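PDB 2II2: alpha-11 giardin from Giardia intestinalis, which binds calcium as a member of the annexin family and probably takes part in attaching the parasite to the intestinal mucosa and in remodelling its cytoskeleton. Local coordinates for residues N92-R95 against A96-V100; Y213-K216 against E217-R220; P133-S136 against A137-L141; I103-P106 against D107-L110. All blocks are in the same frame, centred on the assembly; numbering follows the deposited sequence.

Interaction 1. Residues N92-R95 against A96-V100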
loop_
_atom_site.group_PDB
_atom_site.type_symbol
_atom_site.label_atom_id
_atom_site.label_comp_id
_atom_site.label_asym_id
_atom_site.label_seq_id
_atom_site.Cartn_x
_atom_site.Cartn_y
_atom_site.Cartn_z
ATOM N N ASN A 92 -3.004 -14.921 6.843
ATOM C CA ASN A 92 -2.373 -13.976 5.926
ATOM C C ASN A 92 -3.319 -12.865 5.505
ATOM O O ASN A 92 -4.419 -13.120 5.011
ATOM C CB ASN A 92 -1.825 -14.663 4.691
ATOM C CG ASN A 92 -0.638 -15.546 5.003
ATOM O OD1 ASN A 92 0.141 -15.274 5.922
ATOM N ND2 ASN A 92 -0.478 -16.607 4.225
ATOM N N ASP A 93 -2.875 -11.629 5.710
ATOM C CA ASP A 93 -3.616 -10.456 5.238
ATOM C C ASP A 93 -3.049 -10.127 3.861
ATOM O O ASP A 93 -2.013 -9.422 3.712
ATOM C CB ASP A 93 -3.403 -9.278 6.186
ATOM C CG ASP A 93 -4.107 -8.010 5.733
ATOM O OD1 ASP A 93 -4.636 -8.007 4.607
ATOM O OD2 ASP A 93 -4.122 -7.020 6.486
ATOM N N PHE A 94 -3.671 -10.696 2.829
ATOM C CA PHE A 94 -3.192 -10.457 1.487
ATOM C C PHE A 94 -3.267 -8.987 1.098
ATOM O O PHE A 94 -2.460 -8.533 0.274
ATOM C CB PHE A 94 -3.951 -11.303 0.461
ATOM C CG PHE A 94 -3.532 -12.737 0.450
ATOM C CD1 PHE A 94 -4.441 -13.723 0.775
ATOM C CD2 PHE A 94 -2.234 -13.109 0.119
ATOM C CE1 PHE A 94 -4.076 -15.082 0.750
ATOM C CE2 PHE A 94 -1.855 -14.467 0.102
ATOM C CZ PHE A 94 -2.781 -15.444 0.415
ATOM N N ARG A 95 -4.237 -8.245 1.627
ATOM C CA ARG A 95 -4.316 -6.835 1.232
ATOM C C ARG A 95 -2.990 -6.129 1.573
ATOM O O ARG A 95 -2.457 -5.371 0.769
ATOM C CB ARG A 95 -5.474 -6.120 1.912
ATOM C CG ARG A 95 -6.835 -6.589 1.472
ATOM C CD ARG A 95 -7.907 -5.693 2.066
ATOM N NE ARG A 95 -9.223 -5.990 1.521
ATOM C CZ ARG A 95 -9.995 -7.006 1.907
ATOM N NH1 ARG A 95 -9.607 -7.825 2.879
ATOM N NH2 ARG A 95 -11.181 -7.202 1.333
ATOM N N ALA A 96 -2.486 -6.403 2.778
ATOM C CA ALA A 96 -1.270 -5.754 3.260
ATOM C C ALA A 96 -0.032 -6.264 2.507
ATOM O O ALA A 96 0.862 -5.487 2.139
ATOM C CB ALA A 96 -1.095 -5.959 4.754
ATOM N N ILE A 97 0.049 -7.583 2.279
ATOM C CA ILE A 97 1.191 -8.116 1.522
ATOM C C ILE A 97 1.208 -7.534 0.107
ATOM O O ILE A 97 2.255 -7.114 -0.393
ATOM C CB ILE A 97 1.165 -9.674 1.470
ATOM C CG1 ILE A 97 1.161 -10.269 2.891
ATOM C CG2 ILE A 97 2.361 -10.164 0.678
ATOM C CD1 ILE A 97 0.736 -11.739 2.943
ATOM N N HIS A 98 0.047 -7.499 -0.527
ATOM C CA HIS A 98 -0.067 -6.962 -1.864
ATOM C C HIS A 98 0.378 -5.514 -1.936
ATOM O O HIS A 98 1.105 -5.108 -2.849
ATOM C CB HIS A 98 -1.507 -7.073 -2.366
ATOM C CG HIS A 98 -1.913 -8.462 -2.709
ATOM N ND1 HIS A 98 -3.231 -8.803 -2.897
ATOM C CD2 HIS A 98 -1.193 -9.596 -2.877
ATOM C CE1 HIS A 98 -3.304 -10.093 -3.168
ATOM N NE2 HIS A 98 -2.078 -10.593 -3.189
ATOM N N ASP A 99 -0.074 -4.707 -0.980
ATOM C CA ASP A 99 0.325 -3.289 -0.978
ATOM C C ASP A 99 1.859 -3.175 -1.033
ATOM O O ASP A 99 2.449 -2.359 -1.768
ATOM C CB ASP A 99 -0.187 -2.562 0.276
ATOM C CG ASP A 99 -1.691 -2.372 0.292
ATOM O OD1 ASP A 99 -2.339 -2.601 -0.739
ATOM O OD2 ASP A 99 -2.261 -1.991 1.344
ATOM N N VAL A 100 2.520 -3.988 -0.226
ATOM C CA VAL A 100 3.958 -3.958 -0.132
ATOM C C VAL A 100 4.679 -4.464 -1.370
ATOM O O VAL A 100 5.629 -3.820 -1.797
ATOM C CB VAL A 100 4.458 -4.709 1.113
ATOM C CG1 VAL A 100 5.972 -4.910 1.076
ATOM C CG2 VAL A 100 4.041 -3.948 2.361
#

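Interaction 2. Residues Y213-K216 against E217-R220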
loop_
_atom_site.group_PDB
_atom_site.type_symbol
_atom_site.label_atom_id
_atom_site.label_comp_id
_atom_site.label_asym_id
_atom_site.label_seq_id
_atom_site.Cartn_x
_atom_site.Cartn_y
_atom_site.Cartn_z
ATOM N N TYR A 213 -13.912 -11.909 -9.903
ATOM C CA TYR A 213 -13.349 -12.371 -8.629
ATOM C C TYR A 213 -14.195 -11.912 -7.477
ATOM O O TYR A 213 -14.145 -10.759 -7.068
ATOM C CB TYR A 213 -11.908 -11.883 -8.452
ATOM C CG TYR A 213 -10.959 -12.644 -9.324
ATOM C CD1 TYR A 213 -10.693 -12.230 -10.618
ATOM C CD2 TYR A 213 -10.339 -13.805 -8.865
ATOM C CE1 TYR A 213 -9.835 -12.955 -11.418
ATOM C CE2 TYR A 213 -9.490 -14.523 -9.655
ATOM C CZ TYR A 213 -9.230 -14.093 -10.938
ATOM O OH TYR A 213 -8.352 -14.784 -11.769
ATOM N N ALA A 214 -15.028 -12.822 -6.981
ATOM C CA ALA A 214 -15.945 -12.513 -5.883
ATOM C C ALA A 214 -15.217 -12.317 -4.552
ATOM O O ALA A 214 -15.706 -11.592 -3.672
ATOM C CB ALA A 214 -17.027 -13.574 -5.741
ATOM N N ASP A 215 -14.076 -12.975 -4.384
ATOM C CA ASP A 215 -13.237 -12.768 -3.200
ATOM C C ASP A 215 -12.557 -11.406 -3.341
ATOM O O ASP A 215 -11.866 -11.150 -4.311
ATOM C CB ASP A 215 -12.205 -13.886 -3.066
ATOM C CG ASP A 215 -11.300 -13.693 -1.881
ATOM O OD1 ASP A 215 -11.598 -14.220 -0.805
ATOM O OD2 ASP A 215 -10.275 -13.021 -2.034
ATOM N N LYS A 216 -12.788 -10.546 -2.362
ATOM C CA LYS A 216 -12.377 -9.164 -2.434
ATOM C C LYS A 216 -10.860 -8.983 -2.444
ATOM O O LYS A 216 -10.341 -8.098 -3.133
ATOM C CB LYS A 216 -12.995 -8.396 -1.269
ATOM C CG LYS A 216 -14.517 -8.272 -1.312
ATOM C CD LYS A 216 -15.025 -7.491 -0.111
ATOM C CE LYS A 216 -16.510 -7.114 -0.231
ATOM N NZ LYS A 216 -17.435 -8.216 0.157
ATOM N N GLU A 217 -10.142 -9.822 -1.704
ATOM C CA GLU A 217 -8.700 -9.771 -1.670
ATOM C C GLU A 217 -8.142 -10.083 -3.022
ATOM O O GLU A 217 -7.197 -9.422 -3.466
ATOM C CB GLU A 217 -8.127 -10.768 -0.664
ATOM C CG GLU A 217 -8.125 -10.250 0.731
ATOM C CD GLU A 217 -7.377 -11.141 1.680
ATOM O OE1 GLU A 217 -7.586 -12.370 1.637
ATOM O OE2 GLU A 217 -6.580 -10.598 2.468
ATOM N N ASN A 218 -8.688 -11.116 -3.672
ATOM C CA ASN A 218 -8.265 -11.494 -5.020
ATOM C C ASN A 218 -8.477 -10.333 -5.998
ATOM O O ASN A 218 -7.551 -9.914 -6.698
ATOM C CB ASN A 218 -9.031 -12.721 -5.559
ATOM C CG ASN A 218 -8.497 -14.075 -5.036
ATOM O OD1 ASN A 218 -7.323 -14.224 -4.697
ATOM N ND2 ASN A 218 -9.378 -15.073 -5.001
ATOM N N ALA A 219 -9.707 -9.822 -6.052
ATOM C CA ALA A 219 -10.049 -8.765 -7.014
ATOM C C ALA A 219 -9.175 -7.539 -6.802
ATOM O O ALA A 219 -8.647 -6.956 -7.737
ATOM C CB ALA A 219 -11.529 -8.392 -6.910
ATOM N N ARG A 220 -9.051 -7.150 -5.539
ATOM C CA ARG A 220 -8.281 -5.971 -5.202
ATOM C C ARG A 220 -6.819 -6.130 -5.607
ATOM O O ARG A 220 -6.202 -5.209 -6.177
ATOM C CB ARG A 220 -8.375 -5.705 -3.701
ATOM C CG ARG A 220 -7.550 -4.541 -3.167
ATOM C CD ARG A 220 -7.600 -4.587 -1.672
ATOM N NE ARG A 220 -6.887 -3.520 -0.973
ATOM C CZ ARG A 220 -5.571 -3.516 -0.761
ATOM N NH1 ARG A 220 -4.786 -4.526 -1.187
ATOM N NH2 ARG A 220 -5.001 -2.509 -0.115
HETATM O O HOH W 1 -12.519 -14.979 -6.191
HETATM O O HOH W 2 -11.101 -11.608 0.653
#

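Interaction 3. Residues P133-S136 against A137-L141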
loop_
_atom_site.group_PDB
_atom_site.type_symbol
_atom_site.label_atom_id
_atom_site.label_comp_id
_atom_site.label_asym_id
_atom_site.label_seq_id
_atom_site.Cartn_x
_atom_site.Cartn_y
_atom_site.Cartn_z
ATOM N N PRO A 133 0.455 -21.041 0.466
ATOM C CA PRO A 133 0.183 -22.054 -0.565
ATOM C C PRO A 133 -0.274 -21.377 -1.847
ATOM O O PRO A 133 -0.932 -20.322 -1.806
ATOM C CB PRO A 133 -0.957 -22.873 0.041
ATOM C CG PRO A 133 -0.769 -22.707 1.513
ATOM C CD PRO A 133 -0.337 -21.280 1.678
ATOM N N LEU A 134 0.103 -21.986 -2.969
ATOM C CA LEU A 134 -0.270 -21.463 -4.286
ATOM C C LEU A 134 -1.597 -21.989 -4.757
ATOM O O LEU A 134 -1.692 -23.112 -5.270
ATOM C CB LEU A 134 0.811 -21.733 -5.326
ATOM C CG LEU A 134 2.034 -20.825 -5.187
ATOM C CD1 LEU A 134 3.202 -21.293 -6.063
ATOM C CD2 LEU A 134 1.697 -19.367 -5.506
ATOM N N THR A 135 -2.638 -21.193 -4.557
ATOM C CA THR A 135 -3.986 -21.617 -4.900
ATOM C C THR A 135 -4.650 -20.470 -5.685
ATOM O O THR A 135 -4.916 -20.554 -6.891
ATOM C CB THR A 135 -4.779 -22.007 -3.620
ATOM O OG1 THR A 135 -4.759 -20.917 -2.678
ATOM C CG2 THR A 135 -4.167 -23.268 -2.945
ATOM N N SER A 136 -4.801 -19.349 -5.015
ATOM C CA SER A 136 -5.600 -18.255 -5.505
ATOM C C SER A 136 -4.788 -17.266 -6.327
ATOM O O SER A 136 -3.552 -17.264 -6.259
ATOM C CB SER A 136 -6.131 -17.520 -4.291
ATOM O OG SER A 136 -5.054 -17.083 -3.488
ATOM N N ALA A 137 -5.485 -16.375 -7.039
ATOM C CA ALA A 137 -4.800 -15.238 -7.658
ATOM C C ALA A 137 -4.001 -14.472 -6.607
ATOM O O ALA A 137 -2.871 -14.079 -6.863
ATOM C CB ALA A 137 -5.812 -14.330 -8.336
ATOM N N ALA A 138 -4.595 -14.286 -5.423
ATOM C CA ALA A 138 -3.907 -13.546 -4.360
ATOM C C ALA A 138 -2.561 -14.160 -3.997
ATOM O O ALA A 138 -1.569 -13.449 -3.838
ATOM C CB ALA A 138 -4.773 -13.447 -3.128
ATOM N N SER A 139 -2.540 -15.485 -3.896
ATOM C CA SER A 139 -1.289 -16.181 -3.589
ATOM C C SER A 139 -0.255 -16.100 -4.703
ATOM O O SER A 139 0.931 -15.840 -4.437
ATOM C CB SER A 139 -1.548 -17.622 -3.186
ATOM O OG SER A 139 -2.122 -18.395 -4.234
ATOM N N TYR A 140 -0.694 -16.309 -5.944
ATOM C CA TYR A 140 0.198 -16.154 -7.069
ATOM C C TYR A 140 0.765 -14.748 -7.157
ATOM O O TYR A 140 1.929 -14.574 -7.502
ATOM C CB TYR A 140 -0.448 -16.547 -8.408
ATOM C CG TYR A 140 -0.436 -18.028 -8.608
ATOM C CD1 TYR A 140 -1.557 -18.799 -8.328
ATOM C CD2 TYR A 140 0.711 -18.668 -9.048
ATOM C CE1 TYR A 140 -1.543 -20.184 -8.479
ATOM C CE2 TYR A 140 0.739 -20.069 -9.205
ATOM C CZ TYR A 140 -0.398 -20.803 -8.918
ATOM O OH TYR A 140 -0.368 -22.174 -9.061
ATOM N N LEU A 141 -0.027 -13.717 -6.856
ATOM C CA LEU A 141 0.487 -12.341 -6.891
ATOM C C LEU A 141 1.655 -12.198 -5.934
ATOM O O LEU A 141 2.647 -11.550 -6.274
ATOM C CB LEU A 141 -0.615 -11.359 -6.526
ATOM C CG LEU A 141 -1.610 -11.059 -7.646
ATOM C CD1 LEU A 141 -2.923 -10.519 -7.074
ATOM C CD2 LEU A 141 -0.981 -10.072 -8.637
#

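Interaction 4. Residues I103-P106 against D107-L110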
loop_
_atom_site.group_PDB
_atom_site.type_symbol
_atom_site.label_atom_id
_atom_site.label_comp_id
_atom_site.label_asym_id
_atom_site.label_seq_id
_atom_site.Cartn_x
_atom_site.Cartn_y
_atom_site.Cartn_z
ATOM N N ILE A 103 3.256 -2.750 -5.165
ATOM C CA ILE A 103 3.541 -1.345 -5.402
ATOM C C ILE A 103 5.008 -1.098 -5.085
ATOM O O ILE A 103 5.371 -0.526 -4.046
ATOM C CB ILE A 103 2.583 -0.421 -4.616
ATOM C CG1 ILE A 103 1.123 -0.861 -4.869
ATOM C CG2 ILE A 103 2.773 1.014 -5.059
ATOM C CD1 ILE A 103 0.121 -0.023 -4.122
ATOM N N ALA A 104 5.857 -1.570 -6.001
ATOM C CA ALA A 104 7.289 -1.650 -5.717
ATOM C C ALA A 104 8.067 -1.782 -6.997
ATOM O O ALA A 104 7.738 -2.620 -7.842
ATOM C CB ALA A 104 7.595 -2.837 -4.816
ATOM N N THR A 105 9.085 -0.941 -7.137
ATOM C CA THR A 105 10.031 -1.065 -8.228
ATOM C C THR A 105 10.929 -2.291 -7.996
ATOM O O THR A 105 10.989 -2.814 -6.881
ATOM C CB THR A 105 10.952 0.154 -8.282
ATOM O OG1 THR A 105 11.700 0.199 -7.064
ATOM C CG2 THR A 105 10.174 1.462 -8.450
ATOM N N PRO A 106 11.635 -2.761 -9.034
ATOM C CA PRO A 106 12.600 -3.833 -8.753
ATOM C C PRO A 106 13.595 -3.505 -7.641
ATOM O O PRO A 106 13.931 -4.378 -6.851
ATOM C CB PRO A 106 13.325 -4.008 -10.089
ATOM C CG PRO A 106 12.321 -3.554 -11.122
ATOM C CD PRO A 106 11.606 -2.404 -10.465
ATOM N N ASP A 107 14.066 -2.265 -7.578
ATOM C CA ASP A 107 15.015 -1.892 -6.523
ATOM C C ASP A 107 14.359 -1.900 -5.148
ATOM O O ASP A 107 14.991 -2.287 -4.170
ATOM C CB ASP A 107 15.687 -0.543 -6.769
ATOM C CG ASP A 107 16.884 -0.332 -5.847
ATOM O OD1 ASP A 107 17.821 -1.161 -5.900
ATOM O OD2 ASP A 107 16.857 0.623 -5.038
ATOM N N GLU A 108 13.093 -1.460 -5.053
ATOM C CA GLU A 108 12.389 -1.495 -3.774
ATOM C C GLU A 108 12.195 -2.936 -3.347
ATOM O O GLU A 108 12.284 -3.262 -2.175
ATOM C CB GLU A 108 11.043 -0.781 -3.844
ATOM C CG GLU A 108 11.189 0.740 -3.858
ATOM C CD GLU A 108 9.906 1.487 -4.214
ATOM O OE1 GLU A 108 9.024 0.935 -4.894
ATOM O OE2 GLU A 108 9.807 2.679 -3.857
ATOM N N ARG A 109 11.925 -3.803 -4.319
ATOM C CA ARG A 109 11.783 -5.224 -4.047
ATOM C C ARG A 109 13.086 -5.815 -3.503
ATOM O O ARG A 109 13.070 -6.576 -2.551
ATOM C CB ARG A 109 11.352 -5.947 -5.329
ATOM C CG ARG A 109 11.468 -7.455 -5.324
ATOM C CD ARG A 109 10.903 -8.079 -6.582
ATOM N NE ARG A 109 11.790 -7.912 -7.732
ATOM C CZ ARG A 109 11.531 -8.397 -8.944
ATOM N NH1 ARG A 109 10.404 -9.095 -9.164
ATOM N NH2 ARG A 109 12.408 -8.194 -9.931
ATOM N N LEU A 110 14.204 -5.489 -4.142
ATOM C CA LEU A 110 15.503 -5.959 -3.677
ATOM C C LEU A 110 15.847 -5.443 -2.270
ATOM O O LEU A 110 16.282 -6.210 -1.401
ATOM C CB LEU A 110 16.584 -5.552 -4.677
ATOM C CG LEU A 110 18.006 -5.934 -4.267
ATOM C CD1 LEU A 110 18.205 -7.443 -4.162
ATOM C CD2 LEU A 110 18.990 -5.283 -5.199
HETATM O O HOH W 3 6.506 2.000 -4.070
HETATM O O HOH W 4 14.561 -6.819 -7.667
#

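Interaction 1. Residues N92-R95 against A96-V100
Phe94 and His98, one turn apart at the start of helix 94-102, make the close-packed part of this contact. The carbonyl oxygen Phe94 O lies over one face of the imidazole, 3.0 Å above its plane and toward the rim, while accepting a bond from His98 N (2.8 Å). Phe94 CB rests over the imidazole face as a CH-pi contact, 4.2 Å from the ring centroid. The ring planes lie 26° apart, but the centroids are offset too far (5.8 Å) for a real stack. Imidazole NE2 is bonded to Ala138 O of helix 137-147, which should help hold the ring's rotation.

Toward the loop and solvent the contact is looser. Asp93 is the N-cap: with CG anti to its backbone N (chi1 178°), the carboxylate swings back over the first turn, and OD1 accepts a weak bond from Ala96 N at 3.2 Å. Its backbone does more, Asp93 O taking Ile97 N at 3.1 Å. Ile97 CD1 reaches Phe94 CD2 at only 4.3 Å, and Asn92, partly exposed, has its amide ND2 bonded to Gln131 O. At the N-terminal end of the helix, the helix dipole would stabilise a carboxylate, consistent with an ionised Asp93.

Interaction 2. Residues Y213-K216 against E217-R220
Asp215 and Asn218 meet where the loop after helix 205-212 turns into helix 216-230, with Asp215 as N-cap. Among the hydrogen bonds, the capping one runs from Asn218 N to Asp215 OD2 (3.0 Å) and uses the anti lone pair of that oxygen. A chi1 of 179° points the Asp215 carboxylate at the amides that follow it. Asp215 O takes Ala219 N at 3.1 Å, and Lys216 O takes Arg220 N at 2.9 Å.

Two waters extend the cap. One accepts from Asp215 N at 3.1 Å and, weakly, from Asn218 ND2. The other accepts from Glu217 N and gives a weak bond to Asp215 OD1, thereby joining another amide of the first turn to the carboxylate.

Apolar packing lies on the buried side. Tyr213 CB touches Ala219 CB at 3.8 Å, and Tyr213 CD2 meets Asn218 CB at 3.7 Å, the phenol ring and the amide standing 75° apart. Both polar ends leave the turn: Tyr213 OH bonds His175 ND1, and Asn218 OD1 accepts from Ala138 N.

As for charge, Asp215 OD2 and Glu217 OE1 are 4.6 Å apart, near enough to repel but not touching. Glu217 OE2 receives weak bonds from Phe94 N and Arg95 N. Two acids so close would tend to raise each other's pKa, but the backbone amides at this helix start would offset that, consistent with both remaining ionised.

Interaction 3. Residues P133-S136 against A137-L141
Leu134 lies across the ring of Tyr140, the two side chains at about a right angle. The methyl CD2 of Leu134 sits 3.9 Å from the ring centroid and close to its normal, a CH-pi contact over one face. CB of the same leucine continues the cover toward the phenol end, 3.9 Å from Tyr140 CZ. The edge of the ring meets oxygen instead: Thr135 O lies in the ring plane beside Tyr140 CE1. Tyr140 also packs against Glu176 and Val179 of helix 175-184.

Next to this pair in the same turn, Ser136 and Ser139 direct their hydroxyls into the bend that leads to helix 137-147. Each OG stands between its own backbone N and carbonyl carbon (chi1 58° and 64°). From there Ser136 OG, the N-cap group, accepts from Ser139 N at 3.0 Å. The Ser139 hydroxyl works both ways: it donates to Ser136 O at 2.7 Å and accepts from Thr135 N at 2.9 Å, so it ties the incoming loop to the first turn. Ser136 O is thus gripped twice, by that hydroxyl from the side, at a C=O...donor angle of 124°, and by Tyr140 N almost head-on. The CB of Ser139 is pressed against Pro133 O, 3.1 Å away.

The bonds given by Ser139 N and Tyr140 N both end on uncharged oxygens, the cap being a serine hydroxyl where a carboxylate often serves, so these bonds should depend little on pH.

Interaction 4. Residues I103-P106 against D107-L110
A capping box starts helix 106-120: Thr105, at the N-cap, and Glu108 exchange bonds between side chain and backbone. Thr105 OG1 accepts from Glu108 N at 3.0 Å, and Glu108 OE1 accepts from Thr105 N at 2.9 Å. The threonine hydroxyl can meet the amide because a chi1 of 62° folds it back over the main chain of its own residue. Glu108 starts with CG beside its backbone N and then runs extended, which carries the carboxylate back over the loop. The amide of Thr105 approaches OE1 on the anti side, 28° out of the carboxylate plane. The glutamate stem passes across the hydroxyl at a slant, CG 3.3 Å from Thr105 OG1, and OE1 also comes close to Ala104 CA.

The box sits at the turn between helix 94-102 and helix 106-120, two consecutive helices of the all-helical annexin fold. Pro106 occupies the first helical position, where the lack of an amide hydrogen costs no helix bond. The first i to i+4 bonds follow directly, Arg109 N to Thr105 O and Leu110 N to Pro106 O, both at 2.9 Å.

Water bridges flank the turn. One water donates to Ile103 O and Glu108 OE1, giving that carboxylate oxygen a second donor; Ile103 O also receives Arg80 NH1. The other donates to Pro106 O at 2.6 Å and accepts from Arg109 NE at 3.0 Å, lying in the guanidinium plane. Arg109 sends NH2 to Asn149 OD1 and NH1 to Glu148 O and Ala145 O.

All four contacts are helix starts, capped by aspartate in interactions 1 and 2, serine in interaction 3 and threonine in interaction 4. The first three interlock, their centres about 12 Å apart in every pairing. Arg220 NH2 of interaction 2 makes a 2.7 Å salt bridge to Asp99 OD1 of interaction 1. Asn218 OD1 takes Ala138 N of interaction 3 at 2.8 Å, and Ala138 O receives His98 NE2 of interaction 1 at 3.0 Å. Interaction 4 follows interaction 1 along the chain and stands apart, its nearest atoms about 7 Å from interaction 2 and about 9 Å from interaction 3. All lie away from the calcium-site residues Ile60 and Glu66.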